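Local atomic coordinates of chromosomal replication initiator protein DnaA (Thermotoga maritima, PDB entry 2Z4S), a protein that binds ATP and probably, in its ATP form, assembles on the replication origin to start chromosome replication. Residues A[214-219]-A[246-251]; A[205-210]-A[240-245]; A[263-268]-A[291-296]. All blocks are in the same frame, centred on the assembly; numbering follows the deposited sequence.

Interaction 1: A[214-219]-A[246-251]; sequences TELFHT and DRLVSR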
# COMPACT_ATOMS: atom_id res chain seq x y z
N THR A 214 -5.69 -10.31 -19.01
CA THR A 214 -4.87 -10.64 -20.17
C THR A 214 -3.92 -9.51 -20.54
O THR A 214 -2.73 -9.74 -20.73
CB THR A 214 -5.76 -10.97 -21.38
OG1 THR A 214 -6.41 -12.23 -21.16
CG2 THR A 214 -4.94 -11.03 -22.65
N GLU A 215 -4.45 -8.29 -20.64
CA GLU A 215 -3.63 -7.13 -21.01
C GLU A 215 -2.52 -6.91 -19.98
O GLU A 215 -1.37 -6.63 -20.36
CB GLU A 215 -4.53 -5.89 -21.12
CG GLU A 215 -3.82 -4.58 -21.52
CD GLU A 215 -3.07 -4.67 -22.84
OE1 GLU A 215 -3.55 -5.36 -23.76
OE2 GLU A 215 -1.99 -4.04 -22.96
N LEU A 216 -2.86 -7.03 -18.70
CA LEU A 216 -1.89 -6.84 -17.63
C LEU A 216 -0.79 -7.86 -17.86
O LEU A 216 0.40 -7.52 -17.81
CB LEU A 216 -2.53 -7.10 -16.26
CG LEU A 216 -2.04 -6.33 -15.03
CD1 LEU A 216 -2.46 -7.08 -13.79
CD2 LEU A 216 -0.55 -6.17 -15.04
N PHE A 217 -1.20 -9.09 -18.14
CA PHE A 217 -0.29 -10.20 -18.41
C PHE A 217 0.87 -9.84 -19.34
O PHE A 217 2.03 -10.07 -19.01
CB PHE A 217 -1.06 -11.38 -19.01
CG PHE A 217 -0.20 -12.55 -19.34
CD1 PHE A 217 0.27 -13.39 -18.33
CD2 PHE A 217 0.20 -12.79 -20.65
CE1 PHE A 217 1.13 -14.45 -18.62
CE2 PHE A 217 1.05 -13.85 -20.95
CZ PHE A 217 1.52 -14.68 -19.93
N HIS A 218 0.56 -9.30 -20.51
CA HIS A 218 1.62 -8.93 -21.45
C HIS A 218 2.42 -7.72 -20.96
O HIS A 218 3.66 -7.70 -21.07
CB HIS A 218 1.03 -8.65 -22.84
CG HIS A 218 0.39 -9.84 -23.47
ND1 HIS A 218 1.06 -11.03 -23.66
CD2 HIS A 218 -0.88 -10.05 -23.92
CE1 HIS A 218 0.23 -11.92 -24.19
NE2 HIS A 218 -0.95 -11.35 -24.36
N THR A 219 1.72 -6.72 -20.44
CA THR A 219 2.36 -5.51 -19.91
C THR A 219 3.46 -6.00 -18.98
O THR A 219 4.59 -5.52 -19.01
CB THR A 219 1.38 -4.65 -19.09
OG1 THR A 219 0.14 -4.51 -19.80
CG2 THR A 219 1.97 -3.28 -18.86
N ASP A 246 -4.00 -18.49 -14.43
CA ASP A 246 -2.82 -19.14 -13.88
C ASP A 246 -1.52 -18.56 -14.42
O ASP A 246 -0.51 -18.53 -13.72
CB ASP A 246 -2.84 -20.63 -14.21
CG ASP A 246 -4.14 -21.30 -13.82
OD1 ASP A 246 -4.41 -21.40 -12.60
OD2 ASP A 246 -4.89 -21.71 -14.73
N ARG A 247 -1.53 -18.12 -15.67
CA ARG A 247 -0.32 -17.56 -16.24
C ARG A 247 0.06 -16.26 -15.57
O ARG A 247 1.24 -15.94 -15.46
CB ARG A 247 -0.49 -17.34 -17.75
CG ARG A 247 -1.75 -16.63 -18.14
CD ARG A 247 -1.74 -16.33 -19.62
NE ARG A 247 -2.85 -15.47 -19.99
CZ ARG A 247 -2.96 -14.87 -21.17
NH1 ARG A 247 -2.02 -15.06 -22.09
NH2 ARG A 247 -4.00 -14.09 -21.42
N LEU A 248 -0.94 -15.51 -15.12
CA LEU A 248 -0.69 -14.26 -14.41
C LEU A 248 -0.19 -14.64 -13.02
O LEU A 248 0.90 -14.25 -12.61
CB LEU A 248 -1.98 -13.47 -14.26
CG LEU A 248 -1.97 -12.09 -14.91
CD1 LEU A 248 -3.13 -11.30 -14.35
CD2 LEU A 248 -0.65 -11.38 -14.66
N VAL A 249 -1.01 -15.42 -12.31
CA VAL A 249 -0.67 -15.90 -10.97
C VAL A 249 0.74 -16.48 -10.95
O VAL A 249 1.45 -16.38 -9.95
CB VAL A 249 -1.66 -16.98 -10.52
CG1 VAL A 249 -1.41 -17.34 -9.07
CG2 VAL A 249 -3.09 -16.48 -10.71
N SER A 250 1.14 -17.09 -12.05
CA SER A 250 2.47 -17.66 -12.14
C SER A 250 3.51 -16.53 -12.27
O SER A 250 4.67 -16.68 -11.87
CB SER A 250 2.54 -18.60 -13.35
OG SER A 250 2.23 -17.89 -14.53
N ARG A 251 3.08 -15.41 -12.84
CA ARG A 251 3.97 -14.25 -12.98
C ARG A 251 4.18 -13.60 -11.61
O ARG A 251 5.22 -13.00 -11.34
CB ARG A 251 3.35 -13.21 -13.92
CG ARG A 251 2.98 -13.71 -15.31
CD ARG A 251 4.04 -13.38 -16.37
NE ARG A 251 5.00 -14.45 -16.59
CZ ARG A 251 4.68 -15.68 -17.00
NH1 ARG A 251 3.42 -16.00 -17.25
NH2 ARG A 251 5.64 -16.58 -17.17

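Interaction 2: A[205-210]-A[240-245]; sequences FLIGKT and KLSEFQ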
# COMPACT_ATOMS: atom_id res chain seq x y z
N PHE A 205 -8.84 -6.46 -7.51
CA PHE A 205 -9.88 -5.77 -8.23
C PHE A 205 -10.06 -6.39 -9.60
O PHE A 205 -11.09 -6.22 -10.24
CB PHE A 205 -9.52 -4.30 -8.40
CG PHE A 205 -10.61 -3.49 -8.99
CD1 PHE A 205 -11.73 -3.15 -8.23
CD2 PHE A 205 -10.55 -3.06 -10.31
CE1 PHE A 205 -12.77 -2.40 -8.78
CE2 PHE A 205 -11.58 -2.31 -10.88
CZ PHE A 205 -12.69 -1.97 -10.11
N LEU A 206 -9.04 -7.12 -10.04
CA LEU A 206 -9.05 -7.78 -11.34
C LEU A 206 -9.65 -9.18 -11.33
O LEU A 206 -9.60 -9.90 -12.33
CB LEU A 206 -7.63 -7.81 -11.90
CG LEU A 206 -7.22 -6.51 -12.60
CD1 LEU A 206 -7.60 -5.32 -11.73
CD2 LEU A 206 -5.75 -6.52 -12.90
N ILE A 207 -10.21 -9.59 -10.19
CA ILE A 207 -10.85 -10.89 -10.09
C ILE A 207 -12.05 -10.90 -11.04
O ILE A 207 -12.92 -10.02 -10.97
CB ILE A 207 -11.34 -11.14 -8.67
CG1 ILE A 207 -10.15 -11.16 -7.72
CG2 ILE A 207 -12.08 -12.46 -8.59
CD1 ILE A 207 -10.56 -11.22 -6.27
N GLY A 208 -12.10 -11.88 -11.93
CA GLY A 208 -13.19 -11.95 -12.87
C GLY A 208 -12.89 -11.13 -14.11
O GLY A 208 -13.20 -11.53 -15.22
N LYS A 209 -12.26 -9.98 -13.91
CA LYS A 209 -11.92 -9.11 -15.03
C LYS A 209 -10.87 -9.75 -15.94
O LYS A 209 -9.83 -9.15 -16.19
CB LYS A 209 -11.38 -7.79 -14.47
CG LYS A 209 -12.09 -7.32 -13.22
CD LYS A 209 -13.51 -6.85 -13.50
CE LYS A 209 -14.29 -6.67 -12.20
NZ LYS A 209 -15.64 -6.09 -12.39
N THR A 210 -11.15 -10.95 -16.46
CA THR A 210 -10.18 -11.64 -17.33
C THR A 210 -9.77 -10.81 -18.55
O THR A 210 -8.72 -11.07 -19.15
CB THR A 210 -10.68 -13.04 -17.81
OG1 THR A 210 -12.01 -12.93 -18.34
CG2 THR A 210 -10.66 -14.05 -16.65
N LYS A 240 -4.32 -17.76 -3.70
CA LYS A 240 -5.69 -17.60 -3.24
C LYS A 240 -6.52 -16.57 -4.00
O LYS A 240 -7.60 -16.17 -3.54
CB LYS A 240 -5.70 -17.29 -1.74
CG LYS A 240 -6.47 -18.30 -0.90
CD LYS A 240 -5.83 -19.69 -0.92
CE LYS A 240 -6.52 -20.65 0.07
NZ LYS A 240 -7.96 -20.95 -0.23
N LEU A 241 -6.03 -16.14 -5.16
CA LEU A 241 -6.75 -15.18 -6.00
C LEU A 241 -7.76 -15.87 -6.92
O LEU A 241 -7.40 -16.41 -7.98
CB LEU A 241 -5.77 -14.37 -6.86
CG LEU A 241 -5.14 -13.10 -6.30
CD1 LEU A 241 -4.40 -12.39 -7.42
CD2 LEU A 241 -6.20 -12.19 -5.74
N SER A 242 -9.03 -15.84 -6.53
CA SER A 242 -10.11 -16.45 -7.30
C SER A 242 -10.25 -15.82 -8.69
O SER A 242 -9.97 -14.63 -8.87
CB SER A 242 -11.45 -16.30 -6.57
OG SER A 242 -12.14 -15.15 -7.00
N GLU A 243 -10.71 -16.62 -9.65
CA GLU A 243 -10.91 -16.18 -11.03
C GLU A 243 -9.70 -15.44 -11.58
O GLU A 243 -9.78 -14.28 -11.98
CB GLU A 243 -12.17 -15.29 -11.12
CG GLU A 243 -13.43 -16.00 -10.66
CD GLU A 243 -14.69 -15.15 -10.81
OE1 GLU A 243 -14.99 -14.71 -11.94
OE2 GLU A 243 -15.39 -14.93 -9.80
N PHE A 244 -8.56 -16.13 -11.60
CA PHE A 244 -7.34 -15.53 -12.08
C PHE A 244 -6.53 -16.43 -13.02
O PHE A 244 -6.22 -17.58 -12.70
CB PHE A 244 -6.46 -15.11 -10.89
CG PHE A 244 -6.30 -13.62 -10.75
CD1 PHE A 244 -7.33 -12.84 -10.24
CD2 PHE A 244 -5.12 -13.00 -11.15
CE1 PHE A 244 -7.19 -11.46 -10.15
CE2 PHE A 244 -4.98 -11.62 -11.07
CZ PHE A 244 -6.01 -10.85 -10.57
N GLN A 245 -6.19 -15.90 -14.18
CA GLN A 245 -5.41 -16.64 -15.16
C GLN A 245 -4.11 -17.17 -14.54
O GLN A 245 -3.22 -16.41 -14.18
CB GLN A 245 -5.09 -15.73 -16.36
CG GLN A 245 -6.32 -15.39 -17.19
CD GLN A 245 -6.08 -14.27 -18.20
OE1 GLN A 245 -5.02 -14.21 -18.83
NE2 GLN A 245 -7.07 -13.40 -18.37

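Interaction 3: A[263-268]-A[291-296]; sequences PDEETR and VAENVD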
# COMPACT_ATOMS: atom_id res chain seq x y z
N PRO A 263 0.17 -6.15 13.50
CA PRO A 263 1.19 -5.98 14.53
C PRO A 263 0.67 -6.30 15.92
O PRO A 263 -0.55 -6.35 16.14
CB PRO A 263 1.60 -4.52 14.37
CG PRO A 263 0.32 -3.86 13.98
CD PRO A 263 -0.28 -4.84 12.98
N ASP A 264 1.59 -6.52 16.86
CA ASP A 264 1.22 -6.79 18.25
C ASP A 264 1.00 -5.45 18.96
O ASP A 264 1.26 -4.38 18.39
CB ASP A 264 2.32 -7.59 18.97
CG ASP A 264 3.68 -6.90 18.93
OD1 ASP A 264 3.75 -5.71 18.54
OD2 ASP A 264 4.69 -7.55 19.30
N GLU A 265 0.53 -5.52 20.20
CA GLU A 265 0.25 -4.29 20.95
C GLU A 265 1.45 -3.35 21.05
O GLU A 265 1.31 -2.13 20.84
CB GLU A 265 -0.24 -4.63 22.34
CG GLU A 265 -0.70 -3.41 23.11
CD GLU A 265 -1.01 -3.72 24.55
OE1 GLU A 265 -0.93 -2.79 25.36
OE2 GLU A 265 -1.34 -4.89 24.87
N GLU A 266 2.61 -3.89 21.37
CA GLU A 266 3.80 -3.06 21.48
C GLU A 266 4.05 -2.30 20.19
O GLU A 266 4.17 -1.08 20.20
CB GLU A 266 5.02 -3.90 21.82
CG GLU A 266 6.31 -3.11 21.71
CD GLU A 266 7.50 -3.84 22.32
OE1 GLU A 266 8.65 -3.38 22.13
OE2 GLU A 266 7.28 -4.87 23.00
N THR A 267 4.13 -3.04 19.09
CA THR A 267 4.39 -2.42 17.79
C THR A 267 3.29 -1.45 17.40
O THR A 267 3.56 -0.37 16.85
CB THR A 267 4.53 -3.49 16.71
OG1 THR A 267 5.34 -4.55 17.22
CG2 THR A 267 5.22 -2.91 15.49
N ARG A 268 2.05 -1.81 17.69
CA ARG A 268 0.94 -0.93 17.35
C ARG A 268 1.18 0.44 17.98
O ARG A 268 1.17 1.46 17.28
CB ARG A 268 -0.36 -1.52 17.87
CG ARG A 268 -1.56 -1.25 16.99
CD ARG A 268 -2.73 -1.96 17.60
NE ARG A 268 -2.25 -3.20 18.19
CZ ARG A 268 -2.93 -3.91 19.09
NH1 ARG A 268 -4.12 -3.50 19.50
NH2 ARG A 268 -2.41 -5.02 19.58
N VAL A 291 -6.01 3.87 22.93
CA VAL A 291 -6.30 3.73 21.51
C VAL A 291 -5.47 2.60 20.92
O VAL A 291 -5.99 1.68 20.29
CB VAL A 291 -6.00 5.03 20.76
CG1 VAL A 291 -6.29 4.86 19.29
CG2 VAL A 291 -6.83 6.15 21.33
N ALA A 292 -4.16 2.66 21.14
CA ALA A 292 -3.23 1.67 20.63
C ALA A 292 -3.59 0.26 21.05
O ALA A 292 -3.31 -0.69 20.33
CB ALA A 292 -1.82 1.99 21.09
N GLU A 293 -4.20 0.11 22.22
CA GLU A 293 -4.55 -1.21 22.70
C GLU A 293 -5.91 -1.76 22.31
O GLU A 293 -6.12 -2.97 22.38
CB GLU A 293 -4.47 -1.25 24.21
CG GLU A 293 -3.09 -1.22 24.76
CD GLU A 293 -3.08 -1.31 26.28
OE1 GLU A 293 -3.87 -2.13 26.82
OE2 GLU A 293 -2.30 -0.56 26.92
N ASN A 294 -6.83 -0.91 21.89
CA ASN A 294 -8.16 -1.43 21.59
C ASN A 294 -8.68 -1.23 20.17
O ASN A 294 -9.76 -1.70 19.84
CB ASN A 294 -9.13 -0.88 22.63
CG ASN A 294 -8.63 -1.13 24.04
OD1 ASN A 294 -8.56 -2.27 24.49
ND2 ASN A 294 -8.27 -0.06 24.74
N VAL A 295 -7.92 -0.53 19.35
CA VAL A 295 -8.27 -0.34 17.96
C VAL A 295 -7.22 -1.23 17.28
O VAL A 295 -6.21 -0.77 16.75
CB VAL A 295 -8.11 1.13 17.55
CG1 VAL A 295 -8.38 1.32 16.08
CG2 VAL A 295 -9.08 1.97 18.36
N ASP A 296 -7.48 -2.54 17.35
CA ASP A 296 -6.56 -3.54 16.83
C ASP A 296 -6.93 -4.20 15.51
O ASP A 296 -6.31 -5.20 15.14
CB ASP A 296 -6.38 -4.62 17.88
CG ASP A 296 -7.69 -5.09 18.44
OD1 ASP A 296 -8.72 -4.79 17.79
OD2 ASP A 296 -7.71 -5.74 19.50

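Interaction 1: A[214-219]-A[246-251]
R247 lies across one face of the F217 ring, its chain running at about a right angle to the phenylalanine side chain. CD sits over the middle of the ring, 3.6 Å from the F217 centroid, as a CH-pi contact. The guanidinium follows it flat, its CZ 4.1 Å from the same centroid and its plane tilted 23° from the ring, a stacked cation-pi pair set toward the CD2 side. R247 reaches this place because its CG lies between the backbone N and the carbonyl carbon (chi1 48°) and the chain then stays extended as far as NE. A second arginine, R251, meets the ring differently: NH1 comes in at the edge by CE1, with the guanidinium nearly perpendicular to the ring, after bends at chi2 and chi3. At the far end of R247, T214 OG1 stands in the guanidinium plane, 3.1 Å from R247 NH2, but the Q245 amide binds both residues, its OE1 accepting from R247 NE and its NE2 probably hydrogen-bonded to T214 OG1. L248 packs beside the stack, on the buried side: its CG is 4.3 Å from F217 CB, and its CD1 is 4.3 Å from L216 CD1. Within the AAA+ domain helices 210-224 and 246-253 pack against each other, the axes of the short segments 9.8 Å apart and inclined by 39°. Leucines seal the inner side of this interface, while on the partly exposed outer side the positive charge of R247 is probably stabilised by the pi face of F217, and the Q245 amide helps to fix the guanidinium's rotation.

Interaction 2: A[205-210]-A[240-245]
G208 and E243 bring the two loops together, CA to CA 5.1 Å, through a weak but almost straight backbone bond from G208 N to E243 O (3.3 Å, 177°). G208 has a positive phi, and a CB there would press on the preceding carbonyl and approach the E243 carboxylate, which explains the glycine. Beside this bond the rim of the F244 ring abuts the L206-I207 peptide: CZ touches L206 CB at 3.7 Å, while CE1 lies 3.8 Å from I207 CG1 and has I207 N at the ring edge. F244 and I207 cross at about a right angle, and L241 CD1 sits over the middle of one F244 face. With CG2 anti to the backbone N, I207 also lays that methyl against S242. Replacing F244 by an alanine would probably open a gap beside L206 and I207 and leave L241 without the ring it covers. Q213 of helix 210-224 ties both loops: its NE2 bonds L206 O and E243 O, and its OE1 accepts from Q245 N. The loops follow the parallel strands 197-201 and 229-234 of the P-loop fold, the first just past the magnesium ligand D202. An apolar ring edge against a peptide, with Q213 satisfying main-chain groups of both loops, implies that the junction depends more on packing and on this glutamine than on the weak direct bond.

Interaction 3: A[263-268]-A[291-296]
E265 and E293 meet across the contact and both grip K269 NZ, by salt bridges from E265 OE1 and E293 OE2. The two glutamates are both extended beyond CG and converge obliquely, their carboxylate planes 34° apart; the lysine they share probably offsets the repulsion of like charges, whose exact spacing in the model is doubtful. E265 reaches across because its CG is anti to the backbone N (chi1 -173°). R268, one turn along, carries the larger area of contact. Its chain lies over the end of helix 287-294, with CG 3.8 Å from A292 O and CD 3.8 Å from V295 O, and a bend at chi3 brings NH1 to 3.0 Å from A292 O. These segments belong to the bundle of helices that forms the C-terminal lid of the AAA+ module, helix 265-279 starting here just where helix 287-294 ends. D264 is the N-cap of the first: its OD1 accepts from T267 N at 2.8 Å, on the syn side but 28° out of the carboxylate plane. At the C-terminal end of the second, V291 O takes both N294 N and V295 N, and the chain turns off through V295, which packs on L302 and F332. D296 then runs beside R268, pointing the same way, but D296 OD2 is 4.2 Å from R268 NH1 and well out of the guanidinium plane, a purely electrostatic neighbour. The R268 side chain comes within about 9 Å of the bound ADP.

Overall arrangement
Interactions 1 and 2 form one continuous region of the P-loop subdomain: their segments alternate along the chain, loop 205-210 leads into helix 210-224 and loop 240-245 into helix 246-253, and L206 packs on L216 as F244 does on V249. Interaction 3 stands apart, on the far side of the chain's centre from interaction 1 and with about 25 Å between their nearest atoms, in the helical lid. All three are partly buried. The first two have buried leucines beside a partly exposed phenylalanine, which in interaction 1 carries an arginine stack and in interaction 2 lies next to a weak backbone bond; the third has little apolar contact and is made mostly by charged side chains, with a lysine bridging two glutamates and an arginine lying along a helix end.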